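Local atomic coordinates of aminotransferase (PDB entry 4GRX), a protein that probably catalyses pyridoxal-phosphate-dependent transfer of amino groups, as a class III omega-aminotransferase working as a two-subunit assembly. Residues G41-T46 against I53-G58; Y61-S66 against A73-K78; P366-G371 against L435-I440; G382-R385 against M390-L393; T420-I425 against L453-D458. One frame throughout, in Å; residues are numbered along the deposited sequence.

Interaction 1. Residues G41-T46 against I53-G58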
# COMPACT_ATOMS: atom_id res chain seq x y z
N GLY A 41 22.83 17.79 -1.46
CA GLY A 41 22.41 17.04 -2.63
C GLY A 41 21.87 15.67 -2.25
O GLY A 41 22.24 15.09 -1.22
N THR A 42 20.98 15.17 -3.09
CA THR A 42 20.45 13.84 -2.95
C THR A 42 21.58 12.89 -3.32
O THR A 42 22.29 13.13 -4.28
CB THR A 42 19.30 13.63 -3.93
OG1 THR A 42 18.31 14.64 -3.72
CG2 THR A 42 18.69 12.26 -3.76
N VAL A 43 21.76 11.84 -2.53
CA VAL A 43 22.72 10.79 -2.84
C VAL A 43 21.98 9.76 -3.68
O VAL A 43 21.00 9.15 -3.21
CB VAL A 43 23.27 10.14 -1.55
CG1 VAL A 43 24.20 8.99 -1.88
CG2 VAL A 43 23.95 11.19 -0.67
N VAL A 44 22.43 9.59 -4.92
CA VAL A 44 21.76 8.74 -5.90
C VAL A 44 22.49 7.41 -6.01
O VAL A 44 23.62 7.37 -6.45
CB VAL A 44 21.69 9.46 -7.27
CG1 VAL A 44 20.81 8.70 -8.25
CG2 VAL A 44 21.17 10.89 -7.08
N VAL A 45 21.84 6.33 -5.61
CA VAL A 45 22.47 5.01 -5.45
C VAL A 45 22.26 4.12 -6.68
O VAL A 45 21.14 3.99 -7.20
CB VAL A 45 21.95 4.30 -4.18
CG1 VAL A 45 22.57 2.91 -4.03
CG2 VAL A 45 22.27 5.13 -2.96
N THR A 46 23.33 3.50 -7.17
CA THR A 46 23.20 2.71 -8.37
C THR A 46 23.15 1.21 -8.13
O THR A 46 22.49 0.50 -8.88
CB THR A 46 24.31 3.02 -9.40
OG1 THR A 46 25.58 2.79 -8.79
CG2 THR A 46 24.23 4.46 -9.84
N ILE A 53 26.41 0.01 -0.14
CA ILE A 53 25.82 0.70 -1.28
C ILE A 53 26.88 1.61 -1.91
O ILE A 53 27.89 1.96 -1.26
CB ILE A 53 24.54 1.48 -0.92
CG1 ILE A 53 24.84 2.65 0.03
CG2 ILE A 53 23.48 0.54 -0.33
CD1 ILE A 53 23.67 3.57 0.30
N VAL A 54 26.67 1.94 -3.18
CA VAL A 54 27.62 2.71 -3.99
C VAL A 54 26.83 3.73 -4.79
O VAL A 54 25.89 3.36 -5.50
CB VAL A 54 28.38 1.79 -4.98
CG1 VAL A 54 29.30 2.58 -5.90
CG2 VAL A 54 29.16 0.72 -4.23
N ASP A 55 27.20 5.01 -4.70
CA ASP A 55 26.48 6.06 -5.45
C ASP A 55 27.03 6.33 -6.85
O ASP A 55 27.96 5.65 -7.32
CB ASP A 55 26.30 7.35 -4.63
CG ASP A 55 27.60 8.10 -4.38
OD1 ASP A 55 28.60 7.85 -5.08
OD2 ASP A 55 27.62 8.97 -3.47
N VAL A 56 26.45 7.32 -7.51
CA VAL A 56 26.79 7.64 -8.88
C VAL A 56 28.16 8.27 -9.06
O VAL A 56 28.70 8.29 -10.18
CB VAL A 56 25.75 8.59 -9.48
CG1 VAL A 56 24.48 7.83 -9.84
CG2 VAL A 56 25.48 9.74 -8.51
N HIS A 57 28.73 8.79 -7.98
CA HIS A 57 30.08 9.33 -8.03
C HIS A 57 31.08 8.28 -7.66
O HIS A 57 32.27 8.57 -7.53
CB HIS A 57 30.20 10.55 -7.13
CG HIS A 57 29.23 11.66 -7.49
ND1 HIS A 57 29.28 12.33 -8.67
CD2 HIS A 57 28.17 12.21 -6.76
CE1 HIS A 57 28.30 13.25 -8.70
NE2 HIS A 57 27.62 13.17 -7.53
N GLY A 58 30.61 7.05 -7.49
CA GLY A 58 31.46 5.94 -7.06
C GLY A 58 31.75 5.89 -5.57
O GLY A 58 32.54 5.04 -5.12

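Interaction 2. Residues Y61-S66 against A73-K78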
# COMPACT_ATOMS: atom_id res chain seq x y z
N TYR A 61 29.40 3.21 0.69
CA TYR A 61 28.94 3.33 2.08
C TYR A 61 28.51 1.99 2.69
O TYR A 61 27.86 1.17 2.03
CB TYR A 61 27.76 4.30 2.20
CG TYR A 61 27.83 5.59 1.37
CD1 TYR A 61 27.56 5.58 0.00
CD2 TYR A 61 28.10 6.82 1.98
CE1 TYR A 61 27.59 6.75 -0.74
CE2 TYR A 61 28.15 8.00 1.24
CZ TYR A 61 27.89 7.96 -0.12
OH TYR A 61 27.93 9.11 -0.86
N LEU A 62 28.84 1.78 3.96
CA LEU A 62 28.31 0.66 4.73
C LEU A 62 26.94 1.03 5.33
O LEU A 62 26.86 1.79 6.29
CB LEU A 62 29.30 0.27 5.82
CG LEU A 62 28.91 -0.81 6.83
CD1 LEU A 62 28.59 -2.11 6.12
CD2 LEU A 62 30.05 -0.99 7.83
N ASP A 63 25.86 0.50 4.75
CA ASP A 63 24.50 0.86 5.19
C ASP A 63 24.11 0.05 6.41
O ASP A 63 23.61 -1.06 6.29
CB ASP A 63 23.46 0.70 4.06
CG ASP A 63 22.09 1.25 4.44
OD1 ASP A 63 21.64 1.03 5.59
OD2 ASP A 63 21.44 1.91 3.59
N ALA A 64 24.32 0.63 7.59
CA ALA A 64 24.03 -0.04 8.87
C ALA A 64 22.56 0.08 9.24
O ALA A 64 22.19 -0.18 10.38
CB ALA A 64 24.91 0.53 9.97
N ASN A 65 21.73 0.47 8.29
CA ASN A 65 20.29 0.60 8.52
C ASN A 65 19.53 -0.40 7.67
O ASN A 65 18.31 -0.31 7.54
CB ASN A 65 19.85 2.03 8.19
CG ASN A 65 18.66 2.47 8.99
OD1 ASN A 65 17.55 2.63 8.46
ND2 ASN A 65 18.87 2.68 10.28
N SER A 66 20.26 -1.34 7.08
CA SER A 66 19.71 -2.37 6.21
C SER A 66 18.88 -1.75 5.13
O SER A 66 17.84 -2.28 4.77
CB SER A 66 18.82 -3.34 7.00
OG SER A 66 19.58 -4.31 7.67
N ALA A 73 19.49 -9.45 3.81
CA ALA A 73 20.40 -10.28 3.04
C ALA A 73 21.36 -9.46 2.17
O ALA A 73 21.95 -9.96 1.22
CB ALA A 73 19.61 -11.27 2.20
N GLY A 74 21.50 -8.18 2.51
CA GLY A 74 22.36 -7.28 1.75
C GLY A 74 21.76 -6.81 0.43
O GLY A 74 20.57 -6.99 0.16
N PHE A 75 22.60 -6.20 -0.39
CA PHE A 75 22.14 -5.53 -1.59
C PHE A 75 22.47 -6.26 -2.88
O PHE A 75 22.23 -5.73 -3.97
CB PHE A 75 22.70 -4.11 -1.62
CG PHE A 75 22.30 -3.28 -0.43
CD1 PHE A 75 21.03 -2.73 -0.37
CD2 PHE A 75 23.18 -3.07 0.62
CE1 PHE A 75 20.64 -1.98 0.73
CE2 PHE A 75 22.81 -2.32 1.72
CZ PHE A 75 21.54 -1.76 1.77
N ASP A 76 23.01 -7.47 -2.78
CA ASP A 76 23.26 -8.25 -3.99
C ASP A 76 23.25 -9.77 -3.78
O ASP A 76 23.95 -10.49 -4.48
CB ASP A 76 24.55 -7.78 -4.70
CG ASP A 76 25.84 -8.26 -4.02
OD1 ASP A 76 25.88 -8.38 -2.77
OD2 ASP A 76 26.83 -8.51 -4.74
N HIS A 77 22.44 -10.24 -2.83
CA HIS A 77 22.33 -11.68 -2.57
C HIS A 77 21.96 -12.46 -3.79
O HIS A 77 20.86 -12.32 -4.33
CB HIS A 77 21.34 -11.95 -1.46
CG HIS A 77 21.38 -13.36 -0.96
ND1 HIS A 77 20.67 -14.35 -1.52
CD2 HIS A 77 22.09 -13.94 0.09
CE1 HIS A 77 20.91 -15.51 -0.87
NE2 HIS A 77 21.78 -15.25 0.12
N LYS A 78 22.88 -13.33 -4.22
CA LYS A 78 22.75 -14.11 -5.46
C LYS A 78 21.54 -15.03 -5.51
O LYS A 78 20.87 -15.12 -6.54
CB LYS A 78 24.03 -14.90 -5.73
CG LYS A 78 24.23 -15.27 -7.19
CD LYS A 78 25.30 -16.34 -7.37
CE LYS A 78 25.28 -16.88 -8.79
NZ LYS A 78 25.88 -18.24 -8.86

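Interaction 3. Residues P366-G371 against L435-I440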
# COMPACT_ATOMS: atom_id res chain seq x y z
N PRO A 366 26.19 -10.81 21.14
CA PRO A 366 27.07 -10.49 22.27
C PRO A 366 28.10 -9.43 21.94
O PRO A 366 28.23 -8.46 22.68
CB PRO A 366 27.75 -11.83 22.57
CG PRO A 366 26.73 -12.83 22.18
CD PRO A 366 26.11 -12.28 20.94
N ARG A 367 28.82 -9.62 20.83
CA ARG A 367 29.84 -8.66 20.38
C ARG A 367 29.27 -7.27 20.06
O ARG A 367 29.90 -6.24 20.39
CB ARG A 367 30.55 -9.22 19.16
CG ARG A 367 31.61 -8.30 18.62
CD ARG A 367 32.09 -8.76 17.26
NE ARG A 367 33.28 -8.04 16.82
CZ ARG A 367 34.51 -8.44 17.08
NH1 ARG A 367 34.71 -9.55 17.77
NH2 ARG A 367 35.55 -7.73 16.65
N PHE A 368 28.10 -7.25 19.41
CA PHE A 368 27.36 -6.02 19.07
C PHE A 368 27.04 -5.26 20.34
O PHE A 368 27.27 -4.06 20.42
CB PHE A 368 26.06 -6.40 18.37
CG PHE A 368 25.48 -5.33 17.47
CD1 PHE A 368 25.58 -3.98 17.78
CD2 PHE A 368 24.78 -5.70 16.32
CE1 PHE A 368 25.04 -3.01 16.95
CE2 PHE A 368 24.22 -4.74 15.49
CZ PHE A 368 24.35 -3.40 15.80
N GLU A 369 26.53 -5.98 21.33
CA GLU A 369 26.24 -5.41 22.65
C GLU A 369 27.47 -4.90 23.38
O GLU A 369 27.39 -3.89 24.11
CB GLU A 369 25.51 -6.43 23.51
CG GLU A 369 24.98 -5.85 24.81
CD GLU A 369 24.10 -6.82 25.57
OE1 GLU A 369 23.70 -7.86 25.01
OE2 GLU A 369 23.82 -6.53 26.75
N ALA A 370 28.60 -5.58 23.20
CA ALA A 370 29.86 -5.15 23.79
C ALA A 370 30.34 -3.82 23.21
O ALA A 370 30.82 -2.96 23.94
CB ALA A 370 30.91 -6.23 23.64
N GLY A 371 30.19 -3.65 21.89
CA GLY A 371 30.55 -2.41 21.20
C GLY A 371 29.79 -1.20 21.71
O GLY A 371 30.37 -0.15 21.98
N LEU A 435 21.04 1.45 15.01
CA LEU A 435 21.86 0.56 14.23
C LEU A 435 21.07 -0.71 14.00
O LEU A 435 20.62 -1.37 14.97
CB LEU A 435 23.15 0.27 14.98
CG LEU A 435 24.19 1.39 15.14
CD1 LEU A 435 25.37 0.89 15.96
CD2 LEU A 435 24.66 1.94 13.79
N CYS A 436 20.84 -1.03 12.73
CA CYS A 436 20.09 -2.23 12.35
C CYS A 436 20.62 -2.81 11.04
O CYS A 436 19.90 -2.85 10.03
CB CYS A 436 18.58 -1.96 12.28
SG CYS A 436 18.04 -0.68 11.11
N PRO A 437 21.89 -3.27 11.05
CA PRO A 437 22.59 -3.72 9.84
C PRO A 437 22.01 -5.01 9.26
O PRO A 437 21.28 -5.72 9.95
CB PRO A 437 24.03 -3.97 10.33
CG PRO A 437 24.01 -3.87 11.83
CD PRO A 437 22.60 -3.67 12.28
N PRO A 438 22.32 -5.34 7.98
CA PRO A 438 21.86 -6.65 7.48
C PRO A 438 22.39 -7.82 8.33
O PRO A 438 23.43 -7.71 9.01
CB PRO A 438 22.46 -6.72 6.08
CG PRO A 438 22.80 -5.32 5.71
CD PRO A 438 23.16 -4.63 6.99
N PHE A 439 21.67 -8.93 8.27
CA PHE A 439 22.08 -10.15 8.95
C PHE A 439 23.40 -10.73 8.40
O PHE A 439 24.16 -11.34 9.14
CB PHE A 439 20.96 -11.19 8.90
CG PHE A 439 19.65 -10.75 9.53
CD1 PHE A 439 18.48 -11.48 9.31
CD2 PHE A 439 19.57 -9.60 10.34
CE1 PHE A 439 17.28 -11.10 9.89
CE2 PHE A 439 18.36 -9.21 10.91
CZ PHE A 439 17.22 -9.96 10.69
N ILE A 440 23.67 -10.52 7.12
CA ILE A 440 24.90 -11.03 6.47
C ILE A 440 26.21 -10.36 6.95
O ILE A 440 27.29 -10.59 6.38
CB ILE A 440 24.83 -10.93 4.93
CG1 ILE A 440 24.72 -9.46 4.48
CG2 ILE A 440 23.66 -11.74 4.39
CD1 ILE A 440 25.34 -9.19 3.13

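Interaction 4. Residues G382-R385 against M390-L393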
# COMPACT_ATOMS: atom_id res chain seq x y z
N GLY A 382 23.22 8.74 26.98
CA GLY A 382 22.45 8.47 28.19
C GLY A 382 22.35 6.99 28.51
O GLY A 382 22.38 6.61 29.67
N GLU A 383 22.23 6.17 27.47
CA GLU A 383 22.08 4.72 27.59
C GLU A 383 22.26 4.06 26.24
O GLU A 383 22.19 4.71 25.19
CB GLU A 383 20.70 4.35 28.16
CG GLU A 383 19.55 4.43 27.14
CD GLU A 383 18.28 3.73 27.59
OE1 GLU A 383 18.30 2.99 28.60
OE2 GLU A 383 17.25 3.93 26.94
N TYR A 384 22.51 2.75 26.26
CA TYR A 384 22.39 1.93 25.06
C TYR A 384 21.29 0.92 25.36
O TYR A 384 20.99 0.66 26.52
CB TYR A 384 23.71 1.24 24.71
CG TYR A 384 24.04 0.09 25.63
CD1 TYR A 384 24.78 0.30 26.81
CD2 TYR A 384 23.60 -1.21 25.34
CE1 TYR A 384 25.08 -0.75 27.66
CE2 TYR A 384 23.88 -2.27 26.19
CZ TYR A 384 24.63 -2.03 27.34
OH TYR A 384 24.91 -3.08 28.18
N ARG A 385 20.70 0.35 24.31
CA ARG A 385 19.56 -0.56 24.44
C ARG A 385 19.30 -1.30 23.12
O ARG A 385 19.69 -0.85 22.04
CB ARG A 385 18.29 0.19 24.86
CG ARG A 385 17.94 1.35 23.93
CD ARG A 385 16.58 1.98 24.22
NE ARG A 385 16.29 2.89 23.11
CZ ARG A 385 16.51 4.20 23.12
NH1 ARG A 385 16.99 4.81 24.19
NH2 ARG A 385 16.24 4.91 22.03
N MET A 390 19.33 -5.25 16.52
CA MET A 390 18.66 -3.96 16.55
C MET A 390 19.00 -3.21 17.83
O MET A 390 18.80 -3.72 18.93
CB MET A 390 17.15 -4.11 16.32
CG MET A 390 16.38 -4.84 17.40
SD MET A 390 14.66 -5.12 16.95
CE MET A 390 14.00 -3.46 16.75
N TRP A 391 19.56 -2.02 17.67
CA TRP A 391 20.20 -1.30 18.78
C TRP A 391 20.11 0.18 18.63
O TRP A 391 19.98 0.71 17.51
CB TRP A 391 21.66 -1.70 18.88
CG TRP A 391 21.86 -3.16 19.20
CD1 TRP A 391 22.04 -4.21 18.31
CD2 TRP A 391 21.88 -3.79 20.54
NE1 TRP A 391 22.17 -5.40 18.97
CE2 TRP A 391 22.08 -5.23 20.31
CE3 TRP A 391 21.76 -3.33 21.84
CZ2 TRP A 391 22.15 -6.14 21.36
CZ3 TRP A 391 21.83 -4.26 22.90
CH2 TRP A 391 22.02 -5.62 22.66
N ALA A 392 20.18 0.87 19.77
CA ALA A 392 20.22 2.34 19.78
C ALA A 392 21.03 2.94 20.94
O ALA A 392 21.05 2.41 22.06
CB ALA A 392 18.83 2.93 19.74
N LEU A 393 21.70 4.05 20.63
CA LEU A 393 22.35 4.90 21.60
C LEU A 393 21.53 6.19 21.76
O LEU A 393 21.11 6.80 20.78
CB LEU A 393 23.75 5.23 21.11
CG LEU A 393 24.69 4.04 20.97
CD1 LEU A 393 25.65 4.21 19.80
CD2 LEU A 393 25.43 3.77 22.28

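Interaction 5. Residues T420-I425 against L453-D458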
# COMPACT_ATOMS: atom_id res chain seq x y z
N THR A 420 27.51 9.66 7.16
CA THR A 420 27.53 9.59 5.71
C THR A 420 28.88 10.07 5.17
O THR A 420 29.44 9.43 4.29
CB THR A 420 26.33 10.37 5.11
OG1 THR A 420 25.13 9.69 5.48
CG2 THR A 420 26.39 10.42 3.58
N ASP A 421 29.43 11.15 5.71
CA ASP A 421 30.69 11.70 5.18
C ASP A 421 31.86 10.78 5.41
O ASP A 421 32.84 10.88 4.68
CB ASP A 421 31.01 13.07 5.78
CG ASP A 421 30.12 14.14 5.24
OD1 ASP A 421 29.61 13.99 4.10
OD2 ASP A 421 29.90 15.14 5.95
N LEU A 422 31.74 9.90 6.40
CA LEU A 422 32.77 8.91 6.74
C LEU A 422 32.49 7.53 6.14
O LEU A 422 33.17 6.56 6.47
CB LEU A 422 32.85 8.77 8.26
CG LEU A 422 33.27 10.03 9.01
CD1 LEU A 422 32.72 9.99 10.43
CD2 LEU A 422 34.79 10.21 8.98
N GLY A 423 31.48 7.45 5.28
CA GLY A 423 31.13 6.20 4.62
C GLY A 423 30.29 5.24 5.45
O GLY A 423 30.41 4.03 5.28
N LEU A 424 29.41 5.78 6.31
CA LEU A 424 28.53 4.93 7.14
C LEU A 424 27.11 5.42 7.07
O LEU A 424 26.81 6.51 7.55
CB LEU A 424 29.02 4.86 8.61
CG LEU A 424 28.10 4.27 9.71
CD1 LEU A 424 27.89 2.78 9.53
CD2 LEU A 424 28.59 4.53 11.13
N ILE A 425 26.21 4.64 6.47
CA ILE A 425 24.80 5.03 6.53
C ILE A 425 24.28 4.65 7.92
O ILE A 425 24.25 3.47 8.29
CB ILE A 425 23.93 4.41 5.41
CG1 ILE A 425 24.36 4.87 4.00
CG2 ILE A 425 22.45 4.67 5.69
CD1 ILE A 425 24.59 6.36 3.83
N LEU A 453 31.14 5.04 13.48
CA LEU A 453 30.19 5.67 14.39
C LEU A 453 30.89 6.50 15.46
O LEU A 453 30.46 7.60 15.76
CB LEU A 453 29.28 4.62 15.04
CG LEU A 453 28.14 5.14 15.94
CD1 LEU A 453 27.36 6.28 15.28
CD2 LEU A 453 27.21 4.02 16.34
N GLU A 454 31.95 5.96 16.03
CA GLU A 454 32.68 6.60 17.12
C GLU A 454 33.32 7.90 16.72
O GLU A 454 33.28 8.88 17.47
CB GLU A 454 33.77 5.68 17.64
CG GLU A 454 33.27 4.41 18.29
CD GLU A 454 33.99 4.17 19.59
OE1 GLU A 454 34.52 3.05 19.80
OE2 GLU A 454 34.04 5.13 20.39
N LYS A 455 33.94 7.90 15.54
CA LYS A 455 34.57 9.08 14.98
C LYS A 455 33.52 10.18 14.80
O LYS A 455 33.70 11.31 15.28
CB LYS A 455 35.25 8.74 13.66
CG LYS A 455 36.42 9.65 13.30
CD LYS A 455 37.23 9.09 12.14
CE LYS A 455 37.62 7.63 12.36
NZ LYS A 455 38.75 7.22 11.48
N ALA A 456 32.41 9.83 14.15
CA ALA A 456 31.25 10.70 14.01
C ALA A 456 30.82 11.29 15.35
O ALA A 456 30.66 12.51 15.46
CB ALA A 456 30.10 9.95 13.36
N LEU A 457 30.67 10.44 16.37
CA LEU A 457 30.29 10.94 17.69
C LEU A 457 31.32 11.93 18.28
O LEU A 457 30.94 12.96 18.84
CB LEU A 457 29.98 9.80 18.67
CG LEU A 457 28.83 8.83 18.34
CD1 LEU A 457 28.77 7.69 19.34
CD2 LEU A 457 27.48 9.53 18.26
N ASP A 458 32.61 11.62 18.15
CA ASP A 458 33.66 12.49 18.68
C ASP A 458 33.53 13.87 18.05
O ASP A 458 33.53 14.89 18.74
CB ASP A 458 35.05 11.94 18.38
CG ASP A 458 35.40 10.71 19.20
OD1 ASP A 458 34.56 10.19 19.96
OD2 ASP A 458 36.55 10.25 19.06

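Interaction 1. Residues G41-T46 against I53-G58
Strands 43-46 and 53-55 run 4.8 Å apart at an angle of 118°, a strongly twisted antiparallel hairpin in which V45 faces D55 as a non-hydrogen-bonded pair with side chains diverging. T46 N donates a straight bond to V54 O at 3.1 Å, in the carbonyl plane, whereas V56 N reaches V44 O with a bent, weak one at 3.0 Å. Where the chain turns after D55, V56 lies against both T46 and V44: its CG1 meets T46 CG2 at 3.4 Å and its CG2 meets V44 CB at 4.0 Å. T46 has OG1 between its backbone N and carbonyl carbon (chi1 58°), which sets CG2 beside the backbone N, where it meets V56. An alanine here has neither branch and would probably deprive V56 CG1 of its methyl partner. The V45 and I53 side chains cross at about a right angle, V45 CG2 lying 3.9 Å from I53 CD1. V43 CG1 rests on D55 CB at 3.8 Å; the D55 carboxylate is held by Y61 OH and by R59 N. The chemistry is thus backbone bonds flanked by aliphatic groups, and the sheet runs on into the second subunit, whose strand pairs in parallel with V43, V44 and V45.

Interaction 2. Residues Y61-S66 against A73-K78
D63 lies across F75, the two side chains meeting at about a right angle with carboxylate and ring planes 46° apart. CB of D63 makes the first contact, 3.9 Å from F75 CE2 and equally near CZ, approaching the ring obliquely. One bond further out, D63 CG is 4.1 Å from F75 CZ. With CG anti to the backbone N (chi1 -172°), the carboxylate stands beside its own carbonyl carbon, close to the chain that follows. At the tip the two oxygens then part company. OD1 turns back and accepts from N65 N at 2.8 Å, met nearly along the C-O axis with an angle of 145° at the hydrogen; this is an Asx turn, nested in the type I turn that runs from D63 to S66, and G67 N adds a weak bond. OD2 passes F75 CZ at 4.1 Å and forms its hydrogen bond with Y94 OH of the second subunit. A buried carboxylate is thereby satisfied by backbone N-H groups and a hydroxyl, partners that would favour its ionised form, while its CB methylene serves as apolar surface for the phenylalanine, with CG and OD2 passing the ring rim. The ring also comes within 4.3 Å of the backbone at S66, from its CZ to S66 C. F75 belongs to the loop leading to helix 78-90, and its ring is further covered by I53 of strand 52-55 and G93 of the second subunit; D63 ends strand 60-63, flanked by I425 of strand 424-425.

Interaction 3. Residues P366-G371 against L435-I440
L435 closes strand 432-435 and packs on F368 of helix 357-375, a helix-on-sheet contact in the C-terminal part of the fold-type I aminotransferase architecture. Its CB lies 3.9 Å from F368 CZ and its CD1 4.0 Å from CE1, CB meeting the phenylalanine at the ring edge. C436 next turns its side chain away from the helix. The P437 and F368 side chains then approach each other from opposite directions, with P437 CD 3.8 Å from F368 CE2, again near the ring plane, and CG equally close. F368 places CG anti to its backbone N (chi1 -156°), which sends the far rim of the ring between leucine and proline. Its remaining surroundings include F389, in an edge-to-face pair, and M446 and M449 of helix 443-463. Replacing F368 by an alanine would probably open a gap facing L435 CB and P437 CD, and remove this link between residues 366-371 and the segment. Beyond the apolar patch the same segment is held by polar bonds from its carbonyl groups: P437 O accepts from R276 NH1, and, two residues on, F439 O is met by N360 ND2, an amide on helix 357-375.

Interaction 4. Residues G382-R385 against M390-L393
W391 reaches back over the R385 carbonyl, its CE3 3.2 Å from R385 O in an oblique approach, because CG stands beside the backbone N (chi1 -64°) and the six-membered ring is swung toward the partner strand. The same ring continues to Y384, whose CD2 is 4.3 Å from W391 CZ3, the indole carbon lying near the plane of the phenol at its edge. L393 CD2 packs on Y384 CB at 3.9 Å. The strands form an antiparallel hairpin, with Y384 and L393 on one face and R385 and A392 on the other. R385 and A392 are its hydrogen-bonded pair: A392 N donates to R385 O at 2.9 Å, and the return bond from R385 N is weak. The R385 side chain runs extended to NE, its NH2 4.0 Å from A392 CB in an oblique approach. Its NH1 bridges to E383 OE2 at 2.9 Å, on the anti side of the carboxylate; H195 NE2 also bonds to OE2. E394 takes NH1 as well, and NE and NH2 donate to the carbonyls of V243 and G242. The buried guanidinium is thus fixed in position and rotation, two carboxylates probably balancing its charge, while Y384, W391 and L393 meet through carbons.

Interaction 5. Residues T420-I425 against L453-D458
L453 O accepts from L457 N at 2.9 Å, a regular turn of helix 443-463, and at the N-terminal end of that turn L453 meets L424. The touching branch of L424 is CD2, which comes down on the backbone of the helix, 3.5 Å from L453 N, and lies 4.0 Å from L453 CB. L424 puts CG anti to its backbone N (chi1 168°), and chi2 then sets CD2 over L453 N. Two residues earlier L422 makes the second foothold: its CD1 sits over A456, 3.7 Å from A456 N and 3.9 Å from A456 CB. The other methyl, L422 CD2, lies obliquely against the aliphatic part of K455, 4.1 Å from its CD; that lysine chain is bent at chi3 (-50°) and occupies the exposed margin. Helix 411-421 ends in a Schellman motif, whose C-prime residue G423, at positive phi, sits between the two leucines; G423 N bonds to T420 O at 3.0 Å and L424 N reaches back to C419 O. This helix end places L422 and L424 against helix 443-463 and starts the short strand 424-425, which pairs with strand 60-63. K452 NZ, one residue before L453, donates to G423 O. Further along, E454 and D458 both form salt bridges with R378.

Along the chain interactions 1 and 2 come first, in series; interaction 4 is then nested inside the loop closed by interaction 3, and interaction 5 alternates with 3. Interactions 1, 2 and 5 share the mixed sheet of strands 43-49, 52-55, 60-63 and 424-425, with centres 14 to 17 Å apart. Interactions 3 and 4 lie closer, centres 12 Å apart, and meet where L435 N bonds to W391 O in the antiparallel sheet. Between these groups, A64 O takes a probable bond from C436 N, and L453 of helix 443-463 touches both L435 and L393. N-terminal strands and C-terminal elements thus share a sheet and adjoining contacts, with interactions 1 and 2, and I425 of interaction 5, bordering the second subunit.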